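Local coordinates for tRNA (Adenine(22)-N(1))-methyltransferase (Mycoplasma capricolum subsp. capricolum, PDB 6QE6), which probably methylates an adenine of tRNA at N1, taking the methyl group from S-adenosylmethionine and leaving S-adenosyl-L-homocysteine, at residues Asn73-Asn78 against Ile88-Ser93; Ile61-Asp66 against Leu96-Asn101; Ala47-Tyr52 against Thr111-Gly116. All blocks are in the same frame, centred on the assembly; numbering follows the deposited sequence.

Contact 1: Asn73-Asn78 against Ile88-Ser93; sequences NIALKN and IFTILS
Between segments 73-78 and 88-93 the contact is carried by T90, which meets A75 and L76. Start at its CB: this atom points at the helix but stays short of touching, and the two branches beyond it make the contact. CG2, anti to the carbonyl carbon, runs up under the helix. Its nearest neighbours there are the methyl CB of A75, with T90 CG2 4.1 Å from it, and the main-chain N of L76. The hydroxyl OG1, placed between the backbone N and the carbonyl carbon (chi1 42°), goes to the other side and meets a methyl instead: T90 OG1 is 3.7 Å from L76 CD1. Helix and strand here are the second half of a beta-alpha-beta crossover, strand 59-66, helix 69-81, strand 88-92, in the Rossmann-like sheet of a class I methyltransferase, and 88-92 is an outermost strand of that sheet. L76 leaves the helix with CG anti to its own N (chi1 -175°), which drops CD1 beside T90; the two side chains cross at about a right angle. On this flank L76 is exposed and T90 partly so, while A75 is buried, its methyl also lying on A47. One turn back along the helix, L72 touches T90 as well.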
loop_
_atom_site.group_PDB
_atom_site.type_symbol
_atom_site.label_atom_id
_atom_site.label_comp_id
_atom_site.label_asym_id
_atom_site.label_seq_id
_atom_site.Cartn_x
_atom_site.Cartn_y
_atom_site.Cartn_z
ATOM N N ASN A 73 9.282 -12.542 17.129
ATOM C CA ASN A 73 9.709 -12.676 18.520
ATOM C C ASN A 73 9.940 -11.313 19.164
ATOM O O ASN A 73 9.611 -11.107 20.340
ATOM C CB ASN A 73 10.990 -13.504 18.603
ATOM C CG ASN A 73 10.794 -14.926 18.164
ATOM O OD1 ASN A 73 9.857 -15.592 18.591
ATOM N ND2 ASN A 73 11.691 -15.410 17.308
ATOM N N ILE A 74 10.552 -10.389 18.422
ATOM C CA ILE A 74 10.715 -9.023 18.904
ATOM C C ILE A 74 9.360 -8.348 19.052
ATOM O O ILE A 74 9.120 -7.606 20.011
ATOM C CB ILE A 74 11.637 -8.252 17.946
ATOM C CG1 ILE A 74 12.862 -9.111 17.639
ATOM C CG2 ILE A 74 11.978 -6.883 18.524
ATOM C CD1 ILE A 74 13.712 -8.611 16.492
ATOM N N ALA A 75 8.453 -8.603 18.105
ATOM C CA ALA A 75 7.115 -8.032 18.180
ATOM C C ALA A 75 6.409 -8.444 19.458
ATOM O O ALA A 75 5.757 -7.622 20.109
ATOM C CB ALA A 75 6.300 -8.456 16.960
ATOM N N LEU A 76 6.520 -9.715 19.832
ATOM C CA LEU A 76 5.819 -10.178 21.024
ATOM C C LEU A 76 6.385 -9.518 22.275
ATOM O O LEU A 76 5.635 -9.075 23.152
ATOM C CB LEU A 76 5.896 -11.704 21.109
ATOM C CG LEU A 76 5.116 -12.361 22.245
ATOM C CD1 LEU A 76 3.640 -12.207 21.964
ATOM C CD2 LEU A 76 5.455 -13.818 22.344
ATOM N N LYS A 77 7.715 -9.434 22.367
ATOM C CA LYS A 77 8.341 -8.740 23.488
ATOM C C LYS A 77 7.888 -7.287 23.556
ATOM O O LYS A 77 7.539 -6.790 24.636
ATOM C CB LYS A 77 9.866 -8.832 23.386
ATOM C CG LYS A 77 10.450 -10.126 23.966
ATOM C CD LYS A 77 11.984 -10.138 23.953
ATOM C CE LYS A 77 12.535 -11.432 24.572
ATOM N NZ LYS A 77 13.995 -11.667 24.313
ATOM N N ASN A 78 7.862 -6.595 22.413
ATOM C CA ASN A 78 7.352 -5.224 22.387
ATOM C C ASN A 78 5.915 -5.151 22.904
ATOM O O ASN A 78 5.579 -4.270 23.706
ATOM C CB ASN A 78 7.446 -4.654 20.969
ATOM C CG ASN A 78 8.774 -3.981 20.697
ATOM O OD1 ASN A 78 9.289 -3.238 21.536
ATOM N ND2 ASN A 78 9.343 -4.241 19.521
ATOM N N ILE A 88 -3.201 -7.338 21.272
ATOM C CA ILE A 88 -2.426 -7.587 20.064
ATOM C C ILE A 88 -1.930 -9.026 20.082
ATOM O O ILE A 88 -1.456 -9.514 21.112
ATOM C CB ILE A 88 -1.264 -6.587 19.929
ATOM C CG1 ILE A 88 -1.828 -5.171 19.896
ATOM C CG2 ILE A 88 -0.447 -6.849 18.675
ATOM C CD1 ILE A 88 -0.774 -4.105 19.839
ATOM N N PHE A 89 -2.054 -9.709 18.945
ATOM C CA PHE A 89 -1.779 -11.139 18.835
ATOM C C PHE A 89 -0.828 -11.350 17.675
ATOM O O PHE A 89 -1.119 -10.926 16.555
ATOM C CB PHE A 89 -3.075 -11.935 18.611
ATOM C CG PHE A 89 -4.126 -11.671 19.643
ATOM C CD1 PHE A 89 -4.086 -12.310 20.869
ATOM C CD2 PHE A 89 -5.142 -10.763 19.402
ATOM C CE1 PHE A 89 -5.044 -12.043 21.842
ATOM C CE2 PHE A 89 -6.117 -10.496 20.373
ATOM C CZ PHE A 89 -6.065 -11.132 21.588
ATOM N N THR A 90 0.301 -12.002 17.927
ATOM C CA THR A 90 1.232 -12.276 16.841
ATOM C C THR A 90 0.784 -13.510 16.071
ATOM O O THR A 90 0.353 -14.508 16.659
ATOM C CB THR A 90 2.654 -12.465 17.363
ATOM O OG1 THR A 90 2.623 -13.256 18.554
ATOM C CG2 THR A 90 3.306 -11.121 17.658
ATOM N N ILE A 91 0.868 -13.426 14.745
ATOM C CA ILE A 91 0.486 -14.508 13.849
ATOM C C ILE A 91 1.607 -14.716 12.835
ATOM O O ILE A 91 1.994 -13.779 12.127
ATOM C CB ILE A 91 -0.838 -14.212 13.121
ATOM C CG1 ILE A 91 -1.965 -13.872 14.108
ATOM C CG2 ILE A 91 -1.220 -15.380 12.194
ATOM C CD1 ILE A 91 -2.271 -14.955 15.100
ATOM N N LEU A 92 2.112 -15.942 12.755
ATOM C CA LEU A 92 3.088 -16.326 11.744
ATOM C C LEU A 92 2.348 -16.837 10.510
ATOM O O LEU A 92 1.621 -17.833 10.594
ATOM C CB LEU A 92 4.024 -17.391 12.309
ATOM C CG LEU A 92 4.976 -18.029 11.309
ATOM C CD1 LEU A 92 6.095 -17.062 10.945
ATOM C CD2 LEU A 92 5.528 -19.301 11.888
ATOM N N SER A 93 2.525 -16.167 9.369
ATOM C CA SER A 93 1.702 -16.480 8.207
ATOM C C SER A 93 2.274 -15.826 6.959
ATOM O O SER A 93 2.779 -14.703 7.007
ATOM C CB SER A 93 0.250 -16.007 8.421
ATOM O OG SER A 93 -0.602 -16.349 7.335
#

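Contact 2: Ile61-Asp66 against Leu96-Asn101; sequences IAYACD and LEFVKN. With SAH (S-adenosyl-L-homocysteine), chain C.
C65 and F98 make the close part of this buried contact. The sulfur of C65 approaches the F98 ring obliquely, with SG 3.6 Å from F98 CE1 and equally near CZ. From the ring centroid SG is 4.0 Å away and 34° off the normal, a cysteine sulfur-aromatic contact. V99 CG2 lies on the opposite side of the ring plane, 3.5 Å above the F98 ring and offset toward its rim. F98 reaches this place with CG between its backbone N and carbonyl carbon (chi1 78°), which lifts the ring off segment 96-101 toward the strand. I42, I91 and I104 also touch the ring, giving it an apolar surrounding. Packing is slacker toward Y63, where only the root of the side chain takes part: Y63 CB lies 4.4 Å from F98 CE2, while the phenol runs off away from F98, its OH hydrogen-bonded to the backbone N of L105. Farther out, E97 and K100 are exposed on the outer side of their segment. At the end of strand 59-66, D66 faces the cofactor product. Its carboxylate takes both ribose hydroxyls of SAH, O2' giving a 2.7 Å hydrogen bond to OD1 and O3' a 2.9 Å one to OD2. The backbone N of N68 also binds OD1 and that of D45 binds OD2, fixing the group's rotation. An acidic residue closing the second strand and gripping the ribose diol is a hallmark of class I S-adenosylmethionine-dependent methyltransferases.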
loop_
_atom_site.group_PDB
_atom_site.type_symbol
_atom_site.label_atom_id
_atom_site.label_comp_id
_atom_site.label_asym_id
_atom_site.label_seq_id
_atom_site.Cartn_x
_atom_site.Cartn_y
_atom_site.Cartn_z
ATOM N N ILE A 61 -8.554 -4.475 18.803
ATOM C CA ILE A 61 -7.523 -5.503 18.761
ATOM C C ILE A 61 -6.738 -5.406 17.450
ATOM O O ILE A 61 -7.147 -4.748 16.485
ATOM C CB ILE A 61 -8.101 -6.927 18.950
ATOM C CG1 ILE A 61 -8.956 -7.342 17.762
ATOM C CG2 ILE A 61 -8.879 -7.041 20.258
ATOM C CD1 ILE A 61 -9.002 -8.847 17.586
ATOM N N ALA A 62 -5.581 -6.062 17.432
ATOM C CA ALA A 62 -4.763 -6.101 16.231
ATOM C C ALA A 62 -4.141 -7.480 16.076
ATOM O O ALA A 62 -3.706 -8.100 17.052
ATOM C CB ALA A 62 -3.658 -5.029 16.249
ATOM N N TYR A 63 -4.127 -7.956 14.842
ATOM C CA TYR A 63 -3.336 -9.110 14.440
ATOM C C TYR A 63 -2.013 -8.624 13.844
ATOM O O TYR A 63 -2.007 -7.901 12.841
ATOM C CB TYR A 63 -4.117 -9.947 13.429
ATOM C CG TYR A 63 -5.403 -10.480 13.984
ATOM C CD1 TYR A 63 -5.414 -11.422 15.014
ATOM C CD2 TYR A 63 -6.607 -10.053 13.485
ATOM C CE1 TYR A 63 -6.617 -11.911 15.520
ATOM C CE2 TYR A 63 -7.796 -10.535 13.977
ATOM C CZ TYR A 63 -7.807 -11.458 14.985
ATOM O OH TYR A 63 -9.034 -11.907 15.437
ATOM N N ALA A 64 -0.902 -9.011 14.455
ATOM C CA ALA A 64 0.429 -8.564 14.031
ATOM C C ALA A 64 1.126 -9.743 13.357
ATOM O O ALA A 64 1.650 -10.632 14.032
ATOM C CB ALA A 64 1.227 -8.032 15.213
ATOM N N CYS A 65 1.132 -9.739 12.026
ATOM C CA CYS A 65 1.449 -10.913 11.221
ATOM C C CYS A 65 2.773 -10.748 10.497
ATOM O O CYS A 65 3.103 -9.661 10.016
ATOM C CB CYS A 65 0.363 -11.183 10.174
ATOM S SG CYS A 65 -1.328 -10.856 10.739
ATOM N N ASP A 66 3.505 -11.846 10.386
ATOM C CA ASP A 66 4.726 -11.870 9.611
ATOM C C ASP A 66 4.955 -13.276 9.069
ATOM O O ASP A 66 4.551 -14.277 9.667
ATOM C CB ASP A 66 5.925 -11.396 10.439
ATOM C CG ASP A 66 7.030 -10.805 9.569
ATOM O OD1 ASP A 66 7.544 -11.533 8.694
ATOM O OD2 ASP A 66 7.369 -9.611 9.735
ATOM N N LEU A 96 -2.131 -13.501 3.777
ATOM C CA LEU A 96 -3.485 -13.596 4.301
ATOM C C LEU A 96 -3.934 -15.029 4.539
ATOM O O LEU A 96 -5.128 -15.259 4.748
ATOM C CB LEU A 96 -4.453 -12.903 3.350
ATOM C CG LEU A 96 -4.171 -11.412 3.217
ATOM C CD1 LEU A 96 -5.248 -10.767 2.372
ATOM C CD2 LEU A 96 -4.051 -10.746 4.598
ATOM N N GLU A 97 -3.009 -15.993 4.504
ATOM C CA GLU A 97 -3.397 -17.394 4.650
ATOM C C GLU A 97 -4.063 -17.652 5.992
ATOM O O GLU A 97 -4.944 -18.510 6.083
ATOM C CB GLU A 97 -2.179 -18.305 4.480
ATOM C CG GLU A 97 -1.768 -18.520 3.026
ATOM C CD GLU A 97 -0.439 -19.267 2.890
ATOM O OE1 GLU A 97 0.093 -19.716 3.931
ATOM O OE2 GLU A 97 0.084 -19.390 1.752
ATOM N N PHE A 98 -3.680 -16.897 7.026
ATOM C CA PHE A 98 -4.232 -17.097 8.356
ATOM C C PHE A 98 -5.707 -16.706 8.452
ATOM O O PHE A 98 -6.416 -17.201 9.337
ATOM C CB PHE A 98 -3.425 -16.295 9.368
ATOM C CG PHE A 98 -3.762 -14.826 9.384
ATOM C CD1 PHE A 98 -3.168 -13.954 8.478
ATOM C CD2 PHE A 98 -4.667 -14.314 10.305
ATOM C CE1 PHE A 98 -3.474 -12.609 8.494
ATOM C CE2 PHE A 98 -4.982 -12.968 10.318
ATOM C CZ PHE A 98 -4.390 -12.119 9.415
ATOM N N VAL A 99 -6.184 -15.801 7.591
ATOM C CA VAL A 99 -7.535 -15.271 7.765
ATOM C C VAL A 99 -8.605 -16.350 7.620
ATOM O O VAL A 99 -9.697 -16.203 8.168
ATOM C CB VAL A 99 -7.783 -14.108 6.782
ATOM C CG1 VAL A 99 -9.174 -13.516 6.976
ATOM C CG2 VAL A 99 -6.710 -13.021 6.961
ATOM N N LYS A 100 -8.313 -17.445 6.908
ATOM C CA LYS A 100 -9.251 -18.563 6.826
ATOM C C LYS A 100 -9.676 -19.063 8.208
ATOM O O LYS A 100 -10.839 -19.434 8.403
ATOM C CB LYS A 100 -8.622 -19.713 6.031
ATOM C CG LYS A 100 -8.892 -19.698 4.542
ATOM C CD LYS A 100 -7.893 -20.592 3.788
ATOM C CE LYS A 100 -6.684 -19.783 3.271
ATOM N NZ LYS A 100 -7.036 -18.721 2.255
ATOM N N ASN A 101 -8.759 -19.044 9.178
ATOM C CA ASN A 101 -8.948 -19.699 10.473
ATOM C C ASN A 101 -10.167 -19.181 11.229
ATOM O O ASN A 101 -10.558 -18.015 11.112
ATOM C CB ASN A 101 -7.708 -19.512 11.339
ATOM C CG ASN A 101 -6.487 -20.103 10.708
ATOM O OD1 ASN A 101 -6.592 -20.844 9.735
ATOM N ND2 ASN A 101 -5.318 -19.794 11.257
HETATM N N SAH C . 5.614 -3.063 8.283
HETATM C CA SAH C . 6.905 -2.426 8.521
HETATM C CB SAH C . 8.056 -3.378 8.162
HETATM C CG SAH C . 8.216 -3.747 6.686
HETATM S SD SAH C . 9.695 -4.753 6.397
HETATM C C SAH C . 7.042 -1.117 7.739
HETATM O O SAH C . 6.328 -0.888 6.756
HETATM O OXT SAH C . 7.871 -0.260 8.066
HETATM C "C5'" SAH C . 8.736 -6.012 5.524
HETATM C "C4'" SAH C . 8.265 -7.122 6.459
HETATM O "O4'" SAH C . 7.342 -7.936 5.776
HETATM C "C3'" SAH C . 9.394 -8.043 6.885
HETATM O "O3'" SAH C . 9.382 -8.178 8.288
HETATM C "C2'" SAH C . 9.078 -9.380 6.237
HETATM O "O2'" SAH C . 9.434 -10.419 7.107
HETATM C "C1'" SAH C . 7.583 -9.296 6.029
HETATM N N9 SAH C . 7.102 -10.062 4.878
HETATM C C8 SAH C . 7.709 -10.207 3.664
HETATM N N7 SAH C . 6.906 -10.984 2.888
HETATM C C5 SAH C . 5.814 -11.322 3.583
HETATM C C6 SAH C . 4.708 -12.095 3.266
HETATM N N6 SAH C . 4.591 -12.661 2.068
HETATM N N1 SAH C . 3.727 -12.273 4.215
HETATM C C2 SAH C . 3.836 -11.687 5.461
HETATM N N3 SAH C . 4.944 -10.922 5.759
HETATM C C4 SAH C . 5.916 -10.744 4.834
#

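Contact 3: Ala47-Tyr52 against Thr111-Gly116; sequences AYLPIY and TICGLG. With SAH (S-adenosyl-L-homocysteine), chain C.
Helix 48-55, the helix that follows the first strand of the Rossmann-like sheet, packs here on strand 109-115, whose far end runs into the cofactor pocket. L49, in the first turn of the helix, does the touching. With CG anti to the backbone N (chi1 173°), its side chain extends off the helix, and the methyl CD2 settles between two residues that point from the same side of the strand. One is T111: L49 CD2 lies 3.7 Å from T111 OG1, the side chains meeting at a slant. That hydroxyl has its polar partner in D41 OD1 on the adjoining strand 36-42, so the methyl rests against an oxygen already engaged in a hydrogen bond. The second is C113, more loosely packed, with L49 CD2 4.4 Å from C113 SG. V29 of helix 24-31 touches both T111 and C113. Past C113 the chain turns a corner at G114, where the backbone adopts a positive phi, and there it meets the amino acid end of SAH. The amino N of SAH gives a weak hydrogen bond, 3.4 Å, to C113 O, and C113 CB lies 3.2 Å from SAH O. L115 then swings in from beyond the corner, its CD2 3.7 Å from SAH C8 and equally near C5', packing against the base at C8 and the ribose methylene C5'. A fourth strand whose C-terminal end borders the cofactor's amino acid moiety is typical of the class I methyltransferase fold.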
loop_
_atom_site.group_PDB
_atom_site.type_symbol
_atom_site.label_atom_id
_atom_site.label_comp_id
_atom_site.label_asym_id
_atom_site.label_seq_id
_atom_site.Cartn_x
_atom_site.Cartn_y
_atom_site.Cartn_z
ATOM N N ALA A 47 5.868 -4.597 15.018
ATOM C CA ALA A 47 4.514 -4.407 15.538
ATOM C C ALA A 47 4.298 -3.025 16.143
ATOM O O ALA A 47 3.350 -2.830 16.910
ATOM C CB ALA A 47 4.155 -5.483 16.569
ATOM N N TYR A 48 5.158 -2.058 15.804
ATOM C CA TYR A 48 4.968 -0.696 16.292
ATOM C C TYR A 48 3.692 -0.058 15.740
ATOM O O TYR A 48 3.076 0.767 16.420
ATOM C CB TYR A 48 6.194 0.158 15.954
ATOM C CG TYR A 48 7.410 -0.141 16.823
ATOM C CD1 TYR A 48 7.320 -0.104 18.208
ATOM C CD2 TYR A 48 8.642 -0.454 16.257
ATOM C CE1 TYR A 48 8.415 -0.376 19.015
ATOM C CE2 TYR A 48 9.751 -0.725 17.053
ATOM C CZ TYR A 48 9.630 -0.685 18.438
ATOM O OH TYR A 48 10.720 -0.949 19.252
ATOM N N LEU A 49 3.266 -0.425 14.520
ATOM C CA LEU A 49 1.991 0.096 14.025
ATOM C C LEU A 49 0.802 -0.506 14.774
ATOM O O LEU A 49 -0.069 0.265 15.225
ATOM C CB LEU A 49 1.884 -0.100 12.507
ATOM C CG LEU A 49 0.533 0.245 11.856
ATOM C CD1 LEU A 49 0.212 1.720 12.007
ATOM C CD2 LEU A 49 0.491 -0.147 10.362
ATOM N N PRO A 50 0.686 -1.834 14.947
ATOM C CA PRO A 50 -0.387 -2.345 15.821
ATOM C C PRO A 50 -0.364 -1.748 17.215
ATOM O O PRO A 50 -1.425 -1.398 17.749
ATOM C CB PRO A 50 -0.126 -3.858 15.846
ATOM C CG PRO A 50 0.503 -4.146 14.544
ATOM C CD PRO A 50 1.359 -2.934 14.230
ATOM N N ILE A 51 0.822 -1.625 17.819
ATOM C CA ILE A 51 0.939 -1.045 19.156
ATOM C C ILE A 51 0.409 0.384 19.167
ATOM O O ILE A 51 -0.422 0.746 20.005
ATOM C CB ILE A 51 2.400 -1.123 19.641
ATOM C CG1 ILE A 51 2.754 -2.564 20.018
ATOM C CG2 ILE A 51 2.652 -0.172 20.809
ATOM C CD1 ILE A 51 4.232 -2.834 20.013
ATOM N N TYR A 52 0.866 1.216 18.228
ATOM C CA TYR A 52 0.377 2.592 18.151
ATOM C C TYR A 52 -1.146 2.642 18.036
ATOM O O TYR A 52 -1.811 3.400 18.758
ATOM C CB TYR A 52 1.015 3.311 16.962
ATOM C CG TYR A 52 0.544 4.734 16.800
ATOM C CD1 TYR A 52 1.259 5.781 17.383
ATOM C CD2 TYR A 52 -0.618 5.042 16.075
ATOM C CE1 TYR A 52 0.849 7.100 17.259
ATOM C CE2 TYR A 52 -1.051 6.373 15.942
ATOM C CZ TYR A 52 -0.298 7.399 16.540
ATOM O OH TYR A 52 -0.671 8.724 16.433
ATOM N N THR A 111 -3.581 -3.768 6.798
ATOM C CA THR A 111 -2.517 -2.878 6.363
ATOM C C THR A 111 -1.330 -3.707 5.910
ATOM O O THR A 111 -0.989 -4.719 6.535
ATOM C CB THR A 111 -2.083 -1.890 7.452
ATOM O OG1 THR A 111 -1.640 -2.600 8.619
ATOM C CG2 THR A 111 -3.239 -0.968 7.809
ATOM N N ILE A 112 -0.746 -3.294 4.787
ATOM C CA ILE A 112 0.431 -3.914 4.208
ATOM C C ILE A 112 1.372 -2.774 3.882
ATOM O O ILE A 112 1.091 -1.980 2.972
ATOM C CB ILE A 112 0.106 -4.725 2.949
ATOM C CG1 ILE A 112 -1.019 -5.719 3.227
ATOM C CG2 ILE A 112 1.349 -5.415 2.446
ATOM C CD1 ILE A 112 -1.667 -6.302 1.983
ATOM N N CYS A 113 2.483 -2.679 4.614
ATOM C CA CYS A 113 3.406 -1.565 4.463
ATOM C C CYS A 113 4.828 -2.072 4.281
ATOM O O CYS A 113 5.251 -3.032 4.935
ATOM C CB CYS A 113 3.327 -0.624 5.672
ATOM S SG CYS A 113 1.616 -0.136 6.069
ATOM N N GLY A 114 5.560 -1.421 3.382
ATOM C CA GLY A 114 6.963 -1.734 3.210
ATOM C C GLY A 114 7.259 -2.956 2.374
ATOM O O GLY A 114 8.284 -3.605 2.592
ATOM N N LEU A 115 6.382 -3.302 1.433
ATOM C CA LEU A 115 6.646 -4.332 0.442
ATOM C C LEU A 115 6.449 -3.739 -0.946
ATOM O O LEU A 115 5.907 -2.637 -1.105
ATOM C CB LEU A 115 5.747 -5.555 0.662
ATOM C CG LEU A 115 5.857 -6.241 2.036
ATOM C CD1 LEU A 115 4.783 -7.291 2.232
ATOM C CD2 LEU A 115 7.260 -6.852 2.269
ATOM N N GLY A 116 6.936 -4.471 -1.959
ATOM C CA GLY A 116 6.692 -4.098 -3.336
ATOM C C GLY A 116 5.314 -4.532 -3.838
ATOM O O GLY A 116 4.674 -5.449 -3.319
HETATM N N SAH C . 5.614 -3.063 8.283
HETATM C CA SAH C . 6.905 -2.426 8.521
HETATM C CB SAH C . 8.056 -3.378 8.162
HETATM C CG SAH C . 8.216 -3.747 6.686
HETATM S SD SAH C . 9.695 -4.753 6.397
HETATM C C SAH C . 7.042 -1.117 7.739
HETATM O O SAH C . 6.328 -0.888 6.756
HETATM O OXT SAH C . 7.871 -0.260 8.066
HETATM C "C5'" SAH C . 8.736 -6.012 5.524
HETATM C "C4'" SAH C . 8.265 -7.122 6.459
HETATM O "O4'" SAH C . 7.342 -7.936 5.776
HETATM C "C3'" SAH C . 9.394 -8.043 6.885
HETATM O "O3'" SAH C . 9.382 -8.178 8.288
HETATM C "C2'" SAH C . 9.078 -9.380 6.237
HETATM O "O2'" SAH C . 9.434 -10.419 7.107
HETATM C "C1'" SAH C . 7.583 -9.296 6.029
HETATM N N9 SAH C . 7.102 -10.062 4.878
HETATM C C8 SAH C . 7.709 -10.207 3.664
HETATM N N7 SAH C . 6.906 -10.984 2.888
HETATM C C5 SAH C . 5.814 -11.322 3.583
HETATM C C6 SAH C . 4.708 -12.095 3.266
HETATM N N6 SAH C . 4.591 -12.661 2.068
HETATM N N1 SAH C . 3.727 -12.273 4.215
HETATM C C2 SAH C . 3.836 -11.687 5.461
HETATM N N3 SAH C . 4.944 -10.922 5.759
HETATM C C4 SAH C . 5.916 -10.744 4.834
#

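All three contacts reach the same Rossmann-like sheet, with centres 11 to 13 Å apart. Contacts 1 and 2 share neighbouring parallel strands: F89 O to A64 N at 2.9 Å and S93 N to D66 O at 2.8 Å are probable hydrogen bonds. Contacts 1 and 3 meet where A75 of helix 69-81 packs on A47, just before helix 48-55, CB to CB at 3.7 Å, and P50 of contact 3 packs on A62 of contact 2, CB to CB at 3.7 Å. Around SAH the roles divide: contact 2 holds the ribose, contact 3 borders the amino acid end, and contact 1 touches it through S93, while its A75 side chain stays about 9 Å from SAH.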